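Local coordinates for glucose-binding protein (Thermus thermophilus HB27, PDB 2B3F) that binds glucose and galactose, and probably serves as the sugar-capturing component of a binding-protein-dependent transport system, at residues A[7-10]-A[16-19]; A[45-50]-A[352-357]; A[51-54]-A[59-62]; A[61-66]-A[73-78]; A[103-106]-A[110-113]. All blocks are in the same frame, centred on the assembly; numbering follows the deposited sequence.

Contact 1. Residues A[7-10]-A[16-19]; sequences SWWA and ALEA. With GAL (beta-D-galactopyranose), chain G.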
# COMPACT_ATOMS: atom_id res chain seq x y z
N SER A 7 9.55 -11.58 0.96
CA SER A 7 8.83 -10.33 1.19
C SER A 7 9.75 -9.15 0.88
O SER A 7 10.94 -9.34 0.54
CB SER A 7 8.34 -10.22 2.65
OG SER A 7 9.38 -9.81 3.54
N TRP A 8 9.21 -7.95 1.02
CA TRP A 8 10.05 -6.75 0.97
C TRP A 8 10.13 -6.02 2.29
O TRP A 8 10.43 -4.81 2.35
CB TRP A 8 9.64 -5.84 -0.20
CG TRP A 8 8.30 -5.23 -0.22
CD1 TRP A 8 7.93 -4.01 0.27
CD2 TRP A 8 7.16 -5.74 -0.91
NE1 TRP A 8 6.60 -3.74 -0.04
CE2 TRP A 8 6.12 -4.79 -0.78
CE3 TRP A 8 6.91 -6.92 -1.63
CZ2 TRP A 8 4.85 -4.99 -1.33
CZ3 TRP A 8 5.66 -7.11 -2.17
CH2 TRP A 8 4.65 -6.16 -2.02
N TRP A 9 9.91 -6.76 3.38
CA TRP A 9 9.89 -6.14 4.67
C TRP A 9 11.29 -6.12 5.31
O TRP A 9 11.55 -6.69 6.36
CB TRP A 9 8.83 -6.81 5.55
CG TRP A 9 7.45 -6.48 5.11
CD1 TRP A 9 6.99 -5.32 4.54
CD2 TRP A 9 6.31 -7.35 5.22
NE1 TRP A 9 5.64 -5.41 4.29
CE2 TRP A 9 5.20 -6.65 4.70
CE3 TRP A 9 6.13 -8.64 5.70
CZ2 TRP A 9 3.92 -7.20 4.67
CZ3 TRP A 9 4.86 -9.21 5.64
CH2 TRP A 9 3.78 -8.48 5.16
N ALA A 10 12.20 -5.44 4.63
CA ALA A 10 13.58 -5.32 5.06
C ALA A 10 13.77 -4.11 5.96
O ALA A 10 12.96 -3.18 5.98
CB ALA A 10 14.46 -5.18 3.83
N ALA A 16 7.36 -6.01 12.37
CA ALA A 16 6.12 -6.80 12.37
C ALA A 16 6.34 -8.23 11.87
O ALA A 16 5.90 -9.18 12.51
CB ALA A 16 5.04 -6.08 11.55
N LEU A 17 7.01 -8.40 10.74
CA LEU A 17 7.34 -9.71 10.24
C LEU A 17 8.18 -10.52 11.24
O LEU A 17 7.98 -11.73 11.40
CB LEU A 17 8.11 -9.60 8.92
CG LEU A 17 8.61 -10.91 8.33
CD1 LEU A 17 7.45 -11.83 7.96
CD2 LEU A 17 9.48 -10.65 7.14
N GLU A 18 9.15 -9.86 11.86
CA GLU A 18 10.07 -10.53 12.76
C GLU A 18 9.31 -11.07 13.98
O GLU A 18 9.59 -12.18 14.44
CB GLU A 18 11.22 -9.59 13.14
CG GLU A 18 12.19 -9.43 11.97
CD GLU A 18 12.90 -8.09 11.92
OE1 GLU A 18 12.97 -7.40 12.97
OE2 GLU A 18 13.39 -7.72 10.80
N ALA A 19 8.32 -10.30 14.43
CA ALA A 19 7.43 -10.72 15.53
C ALA A 19 6.63 -11.96 15.12
O ALA A 19 6.48 -12.90 15.92
CB ALA A 19 6.52 -9.59 15.92
C1 GAL G . 3.34 -1.66 0.22
C2 GAL G . 3.15 -2.85 1.16
C3 GAL G . 3.40 -2.47 2.62
C4 GAL G . 4.74 -1.76 2.78
C5 GAL G . 4.85 -0.65 1.70
C6 GAL G . 6.16 0.15 1.73
O1 GAL G . 3.18 -2.04 -1.12
O2 GAL G . 1.84 -3.40 0.97
O3 GAL G . 3.37 -3.63 3.44
O4 GAL G . 5.75 -2.73 2.66
O5 GAL G . 4.67 -1.16 0.41
O6 GAL G . 7.22 -0.63 1.26
O HOH W 1 13.11 -8.34 7.99

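Contact 2. Residues A[45-50]-A[352-357]; sequences NARAVL and APESFM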
# COMPACT_ATOMS: atom_id res chain seq x y z
N ASN A 45 11.27 -3.87 -6.40
CA ASN A 45 12.40 -4.79 -6.58
C ASN A 45 12.01 -6.25 -6.32
O ASN A 45 12.45 -7.15 -7.02
CB ASN A 45 13.59 -4.40 -5.70
CG ASN A 45 14.23 -3.08 -6.13
OD1 ASN A 45 14.11 -2.67 -7.29
ND2 ASN A 45 14.89 -2.41 -5.18
N ALA A 46 11.17 -6.47 -5.32
CA ALA A 46 10.76 -7.83 -4.95
C ALA A 46 10.04 -8.52 -6.11
O ALA A 46 10.23 -9.73 -6.35
CB ALA A 46 9.86 -7.81 -3.73
N ARG A 47 9.21 -7.76 -6.81
CA ARG A 47 8.45 -8.20 -8.01
C ARG A 47 9.42 -8.78 -9.05
O ARG A 47 9.22 -9.88 -9.59
CB ARG A 47 7.71 -6.96 -8.54
CG ARG A 47 6.60 -7.06 -9.56
CD ARG A 47 5.72 -5.75 -9.47
NE ARG A 47 4.95 -5.74 -8.20
CZ ARG A 47 4.73 -4.70 -7.39
NH1 ARG A 47 5.22 -3.48 -7.64
NH2 ARG A 47 4.04 -4.89 -6.26
N ALA A 48 10.52 -8.07 -9.28
CA ALA A 48 11.49 -8.46 -10.28
C ALA A 48 12.27 -9.72 -9.87
O ALA A 48 12.50 -10.60 -10.70
CB ALA A 48 12.46 -7.30 -10.56
N VAL A 49 12.68 -9.79 -8.62
CA VAL A 49 13.42 -10.96 -8.15
C VAL A 49 12.49 -12.20 -8.11
O VAL A 49 12.88 -13.30 -8.50
CB VAL A 49 14.03 -10.70 -6.78
CG1 VAL A 49 14.63 -11.97 -6.20
CG2 VAL A 49 15.08 -9.57 -6.91
N LEU A 50 11.25 -12.00 -7.67
CA LEU A 50 10.29 -13.11 -7.64
C LEU A 50 10.07 -13.65 -9.03
O LEU A 50 10.03 -14.87 -9.22
CB LEU A 50 8.96 -12.67 -7.04
CG LEU A 50 7.90 -13.77 -6.90
CD1 LEU A 50 8.39 -14.84 -5.95
CD2 LEU A 50 6.63 -13.18 -6.39
N ALA A 352 -5.44 -2.93 -10.47
CA ALA A 352 -4.86 -3.14 -11.79
C ALA A 352 -3.82 -4.24 -11.78
O ALA A 352 -3.06 -4.39 -10.83
CB ALA A 352 -4.21 -1.84 -12.29
N PRO A 353 -3.72 -4.97 -12.89
CA PRO A 353 -2.70 -6.01 -12.96
C PRO A 353 -1.30 -5.44 -13.03
O PRO A 353 -1.12 -4.28 -13.38
CB PRO A 353 -3.04 -6.74 -14.25
CG PRO A 353 -3.71 -5.73 -15.08
CD PRO A 353 -4.49 -4.86 -14.14
N GLU A 354 -0.31 -6.27 -12.69
CA GLU A 354 1.10 -5.85 -12.75
C GLU A 354 1.53 -5.34 -14.13
O GLU A 354 2.40 -4.47 -14.22
CB GLU A 354 2.01 -7.00 -12.28
CG GLU A 354 1.87 -7.26 -10.76
CD GLU A 354 2.97 -8.14 -10.17
OE1 GLU A 354 3.33 -9.15 -10.81
OE2 GLU A 354 3.46 -7.80 -9.04
N SER A 355 0.91 -5.86 -15.19
CA SER A 355 1.19 -5.41 -16.56
C SER A 355 1.01 -3.90 -16.69
O SER A 355 1.81 -3.21 -17.32
CB SER A 355 0.26 -6.13 -17.54
OG SER A 355 -1.10 -5.87 -17.26
N PHE A 356 -0.05 -3.39 -16.05
CA PHE A 356 -0.30 -1.96 -16.03
C PHE A 356 0.54 -1.27 -14.94
O PHE A 356 1.18 -0.24 -15.20
CB PHE A 356 -1.78 -1.69 -15.79
CG PHE A 356 -2.14 -0.24 -15.84
CD1 PHE A 356 -2.54 0.36 -17.02
CD2 PHE A 356 -2.03 0.54 -14.70
CE1 PHE A 356 -2.86 1.70 -17.05
CE2 PHE A 356 -2.33 1.89 -14.74
CZ PHE A 356 -2.72 2.47 -15.93
N MET A 357 0.52 -1.80 -13.71
CA MET A 357 1.28 -1.20 -12.60
C MET A 357 2.74 -0.94 -12.95
O MET A 357 3.29 0.12 -12.62
CB MET A 357 1.27 -2.09 -11.35
CG MET A 357 -0.09 -2.32 -10.74
SD MET A 357 -0.05 -3.65 -9.49
CE MET A 357 1.07 -2.92 -8.30

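Contact 3. Residues A[51-54]-A[59-62]; sequences KTRM and PPDT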
# COMPACT_ATOMS: atom_id res chain seq x y z
N LYS A 51 9.94 -12.76 -10.01
CA LYS A 51 9.78 -13.16 -11.40
C LYS A 51 10.91 -14.10 -11.87
O LYS A 51 10.65 -15.15 -12.46
CB LYS A 51 9.67 -11.94 -12.29
CG LYS A 51 9.43 -12.24 -13.74
CD LYS A 51 8.93 -11.01 -14.45
CE LYS A 51 9.30 -11.02 -15.92
NZ LYS A 51 8.80 -9.76 -16.60
N THR A 52 12.15 -13.75 -11.56
CA THR A 52 13.29 -14.59 -11.88
C THR A 52 13.17 -15.97 -11.22
O THR A 52 13.41 -16.99 -11.85
CB THR A 52 14.59 -13.90 -11.40
OG1 THR A 52 14.69 -12.61 -12.02
CG2 THR A 52 15.82 -14.75 -11.75
N ARG A 53 12.80 -15.98 -9.95
CA ARG A 53 12.66 -17.23 -9.20
C ARG A 53 11.54 -18.10 -9.72
O ARG A 53 11.73 -19.29 -9.97
CB ARG A 53 12.43 -16.95 -7.72
CG ARG A 53 13.68 -16.48 -7.07
CD ARG A 53 13.61 -16.58 -5.61
NE ARG A 53 13.50 -17.97 -5.18
CZ ARG A 53 13.59 -18.34 -3.92
NH1 ARG A 53 13.80 -17.44 -2.98
NH2 ARG A 53 13.45 -19.62 -3.60
N MET A 54 10.38 -17.49 -9.92
CA MET A 54 9.21 -18.23 -10.37
C MET A 54 9.43 -18.78 -11.79
O MET A 54 9.18 -19.96 -12.05
CB MET A 54 7.97 -17.34 -10.33
CG MET A 54 7.53 -16.97 -8.91
SD MET A 54 6.95 -18.36 -7.87
CE MET A 54 5.28 -18.47 -8.42
N PRO A 59 10.39 -21.50 -6.80
CA PRO A 59 9.54 -20.70 -5.94
C PRO A 59 9.98 -20.70 -4.48
O PRO A 59 10.48 -21.73 -3.99
CB PRO A 59 8.17 -21.39 -6.04
CG PRO A 59 8.48 -22.77 -6.42
CD PRO A 59 9.68 -22.69 -7.32
N PRO A 60 9.77 -19.58 -3.78
CA PRO A 60 9.95 -19.61 -2.35
C PRO A 60 8.77 -20.39 -1.75
O PRO A 60 7.83 -20.73 -2.47
CB PRO A 60 9.91 -18.13 -1.95
CG PRO A 60 9.03 -17.53 -2.96
CD PRO A 60 9.29 -18.26 -4.24
N ASP A 61 8.80 -20.67 -0.46
CA ASP A 61 7.68 -21.40 0.16
C ASP A 61 6.39 -20.57 0.19
O ASP A 61 5.29 -21.11 0.14
CB ASP A 61 8.06 -21.89 1.54
CG ASP A 61 9.12 -22.96 1.48
OD1 ASP A 61 9.08 -23.76 0.52
OD2 ASP A 61 10.01 -22.99 2.36
N THR A 62 6.55 -19.26 0.29
CA THR A 62 5.44 -18.33 0.30
C THR A 62 6.02 -16.95 0.01
O THR A 62 7.21 -16.69 0.28
CB THR A 62 4.69 -18.34 1.65
OG1 THR A 62 3.50 -17.54 1.57
CG2 THR A 62 5.59 -17.84 2.81

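Contact 4. Residues A[61-66]-A[73-78]; sequences DTFQVH and GTWVVA. With GAL (beta-D-galactopyranose), chain G.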
# COMPACT_ATOMS: atom_id res chain seq x y z
N ASP A 61 8.80 -20.67 -0.46
CA ASP A 61 7.68 -21.40 0.16
C ASP A 61 6.39 -20.57 0.19
O ASP A 61 5.29 -21.11 0.14
CB ASP A 61 8.06 -21.89 1.54
CG ASP A 61 9.12 -22.96 1.48
OD1 ASP A 61 9.08 -23.76 0.52
OD2 ASP A 61 10.01 -22.99 2.36
N THR A 62 6.55 -19.26 0.29
CA THR A 62 5.44 -18.33 0.30
C THR A 62 6.02 -16.95 0.01
O THR A 62 7.21 -16.69 0.28
CB THR A 62 4.69 -18.34 1.65
OG1 THR A 62 3.50 -17.54 1.57
CG2 THR A 62 5.59 -17.84 2.81
N PHE A 63 5.20 -16.08 -0.57
CA PHE A 63 5.68 -14.72 -0.88
C PHE A 63 4.61 -13.67 -0.60
O PHE A 63 3.39 -13.88 -0.79
CB PHE A 63 6.22 -14.62 -2.30
CG PHE A 63 5.21 -14.93 -3.38
CD1 PHE A 63 4.31 -13.97 -3.83
CD2 PHE A 63 5.22 -16.17 -3.99
CE1 PHE A 63 3.39 -14.26 -4.84
CE2 PHE A 63 4.32 -16.47 -5.01
CZ PHE A 63 3.41 -15.51 -5.44
N GLN A 64 5.08 -12.53 -0.12
CA GLN A 64 4.23 -11.37 0.06
C GLN A 64 3.63 -10.94 -1.28
O GLN A 64 4.33 -10.79 -2.28
CB GLN A 64 5.05 -10.23 0.65
CG GLN A 64 4.26 -8.99 0.93
CD GLN A 64 5.16 -7.80 1.35
OE1 GLN A 64 6.35 -7.97 1.57
NE2 GLN A 64 4.56 -6.62 1.48
N VAL A 65 2.32 -10.76 -1.29
CA VAL A 65 1.61 -10.39 -2.50
C VAL A 65 0.36 -9.62 -2.16
O VAL A 65 -0.33 -9.89 -1.18
CB VAL A 65 1.28 -11.64 -3.35
CG1 VAL A 65 0.42 -12.63 -2.57
CG2 VAL A 65 0.65 -11.26 -4.71
N HIS A 66 0.08 -8.62 -2.97
CA HIS A 66 -1.08 -7.81 -2.76
C HIS A 66 -2.37 -8.48 -3.19
O HIS A 66 -2.47 -8.98 -4.30
CB HIS A 66 -0.96 -6.47 -3.50
CG HIS A 66 0.03 -5.54 -2.88
ND1 HIS A 66 1.03 -4.94 -3.61
CD2 HIS A 66 0.18 -5.11 -1.61
CE1 HIS A 66 1.74 -4.16 -2.81
NE2 HIS A 66 1.24 -4.23 -1.60
N GLY A 73 -3.56 -11.43 -11.64
CA GLY A 73 -3.08 -11.25 -13.00
C GLY A 73 -1.68 -11.73 -13.26
O GLY A 73 -1.23 -11.71 -14.42
N THR A 74 -0.96 -12.15 -12.21
CA THR A 74 0.40 -12.65 -12.41
C THR A 74 0.50 -14.16 -12.16
O THR A 74 0.45 -14.93 -13.12
CB THR A 74 1.41 -11.82 -11.62
OG1 THR A 74 1.28 -10.44 -12.03
CG2 THR A 74 2.84 -12.29 -11.90
N TRP A 75 0.64 -14.60 -10.91
CA TRP A 75 0.99 -16.03 -10.67
C TRP A 75 -0.23 -16.94 -10.62
O TRP A 75 -0.09 -18.15 -10.84
CB TRP A 75 1.95 -16.21 -9.47
CG TRP A 75 3.22 -15.44 -9.71
CD1 TRP A 75 3.69 -14.38 -9.00
CD2 TRP A 75 4.10 -15.62 -10.81
NE1 TRP A 75 4.84 -13.89 -9.58
CE2 TRP A 75 5.11 -14.63 -10.70
CE3 TRP A 75 4.15 -16.51 -11.88
CZ2 TRP A 75 6.15 -14.52 -11.62
CZ3 TRP A 75 5.18 -16.39 -12.80
CH2 TRP A 75 6.17 -15.40 -12.66
N VAL A 76 -1.41 -16.36 -10.38
CA VAL A 76 -2.67 -17.12 -10.41
C VAL A 76 -3.07 -17.47 -11.84
O VAL A 76 -3.26 -18.67 -12.16
CB VAL A 76 -3.80 -16.38 -9.67
CG1 VAL A 76 -5.13 -17.08 -9.88
CG2 VAL A 76 -3.46 -16.29 -8.17
N VAL A 77 -3.18 -16.48 -12.73
CA VAL A 77 -3.52 -16.76 -14.13
C VAL A 77 -2.48 -17.65 -14.80
O VAL A 77 -2.80 -18.37 -15.76
CB VAL A 77 -3.73 -15.49 -15.00
CG1 VAL A 77 -4.95 -14.71 -14.54
CG2 VAL A 77 -2.51 -14.63 -15.02
N ALA A 78 -1.25 -17.61 -14.31
CA ALA A 78 -0.19 -18.47 -14.83
C ALA A 78 -0.23 -19.89 -14.25
O ALA A 78 0.64 -20.70 -14.58
CB ALA A 78 1.16 -17.84 -14.58
C1 GAL G . 3.34 -1.66 0.22
C2 GAL G . 3.15 -2.85 1.16
C3 GAL G . 3.40 -2.47 2.62
C4 GAL G . 4.74 -1.76 2.78
C5 GAL G . 4.85 -0.65 1.70
C6 GAL G . 6.16 0.15 1.73
O1 GAL G . 3.18 -2.04 -1.12
O2 GAL G . 1.84 -3.40 0.97
O3 GAL G . 3.37 -3.63 3.44
O4 GAL G . 5.75 -2.73 2.66
O5 GAL G . 4.67 -1.16 0.41
O6 GAL G . 7.22 -0.63 1.26

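Contact 5. Residues A[103-106]-A[110-113]; sequences DLIS and GIWS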
# COMPACT_ATOMS: atom_id res chain seq x y z
N ASP A 103 -13.49 -11.33 -1.89
CA ASP A 103 -13.66 -11.14 -3.32
C ASP A 103 -12.34 -10.82 -4.02
O ASP A 103 -12.08 -11.34 -5.09
CB ASP A 103 -14.68 -10.04 -3.61
CG ASP A 103 -16.11 -10.44 -3.25
OD1 ASP A 103 -16.42 -11.65 -3.10
OD2 ASP A 103 -16.94 -9.51 -3.13
N LEU A 104 -11.48 -10.00 -3.40
CA LEU A 104 -10.19 -9.61 -4.02
C LEU A 104 -9.21 -10.74 -4.18
O LEU A 104 -8.31 -10.68 -5.02
CB LEU A 104 -9.49 -8.54 -3.18
CG LEU A 104 -10.01 -7.13 -3.18
CD1 LEU A 104 -9.17 -6.32 -2.24
CD2 LEU A 104 -9.97 -6.52 -4.58
N ILE A 105 -9.34 -11.76 -3.34
CA ILE A 105 -8.41 -12.91 -3.36
C ILE A 105 -8.99 -14.14 -4.07
O ILE A 105 -8.33 -15.18 -4.16
CB ILE A 105 -7.92 -13.28 -1.93
CG1 ILE A 105 -9.11 -13.61 -1.00
CG2 ILE A 105 -7.16 -12.12 -1.33
CD1 ILE A 105 -8.74 -14.08 0.37
N SER A 106 -10.21 -13.99 -4.61
CA SER A 106 -10.97 -15.08 -5.21
C SER A 106 -11.01 -14.92 -6.73
O SER A 106 -11.13 -13.80 -7.22
CB SER A 106 -12.40 -15.07 -4.66
OG SER A 106 -12.43 -15.41 -3.28
N GLY A 110 -11.56 -20.38 -7.14
CA GLY A 110 -10.50 -20.62 -6.17
C GLY A 110 -10.29 -19.41 -5.29
O GLY A 110 -10.82 -18.34 -5.55
N ILE A 111 -9.54 -19.62 -4.21
CA ILE A 111 -9.14 -18.55 -3.28
C ILE A 111 -7.63 -18.70 -3.15
O ILE A 111 -7.13 -19.81 -2.91
CB ILE A 111 -9.82 -18.70 -1.90
CG1 ILE A 111 -11.34 -18.64 -2.06
CG2 ILE A 111 -9.38 -17.58 -1.00
CD1 ILE A 111 -12.11 -18.88 -0.79
N TRP A 112 -6.88 -17.61 -3.36
CA TRP A 112 -5.48 -17.73 -3.77
C TRP A 112 -4.43 -17.18 -2.81
O TRP A 112 -3.24 -17.41 -3.02
CB TRP A 112 -5.31 -17.14 -5.18
CG TRP A 112 -6.25 -17.78 -6.17
CD1 TRP A 112 -7.43 -17.27 -6.62
CD2 TRP A 112 -6.09 -19.06 -6.79
NE1 TRP A 112 -8.02 -18.16 -7.51
CE2 TRP A 112 -7.21 -19.26 -7.63
CE3 TRP A 112 -5.11 -20.06 -6.72
CZ2 TRP A 112 -7.39 -20.43 -8.39
CZ3 TRP A 112 -5.27 -21.21 -7.48
CH2 TRP A 112 -6.40 -21.38 -8.31
N SER A 113 -4.86 -16.48 -1.77
CA SER A 113 -3.93 -16.03 -0.73
C SER A 113 -4.67 -15.74 0.57
O SER A 113 -5.91 -15.73 0.61
CB SER A 113 -3.16 -14.77 -1.18
OG SER A 113 -4.03 -13.68 -1.25

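Contact 1. Residues A[7-10]-A[16-19]
W9 sets CG anti to its carbonyl carbon (chi1 -71°), while L17 sends CG opposite its own backbone N (chi1 176°); with these settings the W9 side chain and the leucine branch cross at about a right angle. The closest pair is W9 CE3 and L17 CB, 3.9 Å apart, and both methyls of L17 lie only slightly farther from the same ring carbon. L17 CD2 also rests against S7 OG at 3.7 Å. S7 OG accepts a nearly straight bond from W9 N (3.1 Å), forming an ST turn, and W9 itself is the centre of an inverse gamma turn. The tight bends belong to the loop that leaves strand 2-7 for helix 15-27, a beta-alpha connection whose loop supplies sugar-binding residues. One water joins the two sides, donating to W9 O at 2.8 Å and to E18 OE2 at 2.9 Å. Through NE1, W9 uses its indole N-H on galactose: W9 NE1 donates to GAL O3 at 3.0 Å with an angle of 158°, O3 lying at the ring edge, and a weak second bond goes to GAL O4. W8 points away from helix 15-27 and donates from NE1 to GAL O5 at 3.3 Å. K312 and D278, which also bind the sugar, lie close to the side chain of W9.

Contact 2. Residues A[45-50]-A[352-357]
One turn of helix 44-55 splits its work: A46 faces W8 and F6, and R47 reaches across to E354 and M357. R47 starts with CG anti to the backbone N (chi1 -166°) and bends at chi3, so that its shaft runs along the carboxylate oxygen E354 OE2. R47 CG and CD pass close to that oxygen, and R47 NE closes a salt bridge to E354 OE2 at 2.7 Å. OE2 lies near the guanidinium plane at its NE edge, but the N-H points poorly at it (126°, a weak hydrogen bond), and the two flat groups are turned 77° apart. M357 comes in at about a right angle and lays its methyl CE over one guanidinium face, 4.1 Å from R47 NH2. Farther along, L50 turns inward to the side of strand 62-66. The second segment opens helix 354-370, with P353 at its N-cap position, so the pair joins parts of the chain some 300 residues apart, close to the sugar cleft. E354 OE1 bonds to T74 OG1, and R47 NH2 has a second carboxylate, E70 OE1. Flanked by two acids, R47 probably stays protonated and favours ionised glutamates, and the bent bond suggests that charge matters more here than direction.

Contact 3. Residues A[51-54]-A[59-62]
At the end of helix 44-55 the chain doubles back, bringing the CA atoms of M54 and P59 within 5.1 Å, and P59 and P60 then run on in extended, polyproline-like conformation. The M54 side chain, bent at both chi2 and chi3, turns its sulfur onto the first proline: M54 SD is 3.7 Å from P59 CB, the two side chains crossing at about a right angle. The same sulfur touches the next ring more loosely, with M54 SD 4.3 Å from P60 CD. This turn closes the helix-to-strand half of a beta-alpha-beta crossover, in which strand 32-37, helix 44-55 and strand 62-66 follow one another and the two strands lie parallel on either side of strand 2-7. R53, bent at chi3 (64°), folds its guanidinium against the diproline. P60 N sits 3.6 Å above one face of that group, offset toward its rim, and R53 NH1 lies 4.1 Å from P60 CB. R53 NH2 is 3.7 Å from P59 O, a contact and not a hydrogen bond. The polar partners lie beyond the two segments: R53 NE bonds to D58 O in the intervening loop, and R53 NH2 makes a salt bridge with E4 OE1 of strand 2-7.

Contact 4. Residues A[61-66]-A[73-78]
F63 and W75 meet between strand 62-66 and helix 69-76, a beta-alpha step of the parallel part of the sheet in this solute-binding protein. The side chains cross at about a right angle and their planes stand 78° apart, with the centroid of the F63 ring 5.6 Å from that of the five-membered ring of W75. It is an oblique aromatic pair, touching through F63 CZ and W75 CD1 at 3.7 Å; F63 CE1 is the next atom to approach W75 CD1, at 4.2 Å. F63 owes its direction to a chi1 of 61°, which places CG between the backbone N and the carbonyl carbon. T74 lays its CG2 over one face of the W75 indole, 3.4 Å above the plane and offset toward the rim. L50 of helix 44-55 touches both aromatic side chains, and M54 adds to the packing on W75, so the indole of helix 69-76 packs against helix 44-55 and F63 of the strand. Two other residues of 61-66, Q64 and H66, belong to the pocket. The amide of Q64 spans W8 N and D278 OD1 by hydrogen bonds, fixing its rotation beside the sugar. H66 is positioned by E70, whose OE1 is bonded to H66 ND1. With that hold, the other ring nitrogen, H66 NE2, donates near the plane of its ring to GAL O2 at 2.8 Å, with an N-H...O angle of 157°.

Contact 5. Residues A[103-106]-A[110-113]
G110 opens its side of the contact with its carbonyl: G110 O receives a CA-H...O approach from S106 CA at 3.3 Å. The glycine peptide is also covered by the indole of W112, since G110 C lies 3.3 Å above one face of that ring, toward its rim. I111 follows as the antiparallel non-hydrogen-bonded partner of S106, their CA atoms 4.4 Å apart and both side chains on the same face of the sheet. I111 CG1 lies alongside S106 OG, whose hydrogen bond goes back to I102 O, while I111 CG2 packs on I105 CD1 at 3.8 Å. The two short strands, 106-107 and 110-115, form a tight beta-hairpin directly after helix 99-105, and the longer one pairs on with strand 272-280. W112 then supplies the one cross-contact hydrogen bond: W112 N donates to I105 O at 2.9 Å, with an N-H...O angle of 144° and the donor tilted 18° from the carbonyl plane. I105 O also lies at the edge of the W112 ring, 3.4 Å from CD1. The indole N-H is used on Y107 O, which pins the ring against the hairpin, and L71, I72 and V76 of helix 69-76 pack on it. At S113, OG bonds to S279 OG and touches I105 CG2 at 3.5 Å. I105, with CG1 turned between its backbone N and carbonyl carbon, presses CD1 to within 3.3 Å of S113 O; the buried S113 N and O have no hydrogen-bond partner in the model.

Overall arrangement
Contact 1 closes first along the chain; contact 4 begins on D61 and T62, where contact 3 ends, and contact 5 follows. Contact 2 begins on helix 44-55 and closes some 300 residues later, enclosing contacts 3 to 5. Contacts 2 and 3 share that helix, their centres 13 Å apart; contacts 3 and 4 are 9 Å apart. Contacts 4 and 5 both reach the mixed sheet and touch where V76 meets W112. Contact 5 is the farthest from contact 1, with centres 23 Å apart. Contacts 1 and 4 both carry galactose-binding residues, so the loop after strand 2-7 and the neighbouring strand 62-66 bring two parts of the pocket together, and contact 2 ties the start of helix 354-370 to helix 44-55, near the sugar.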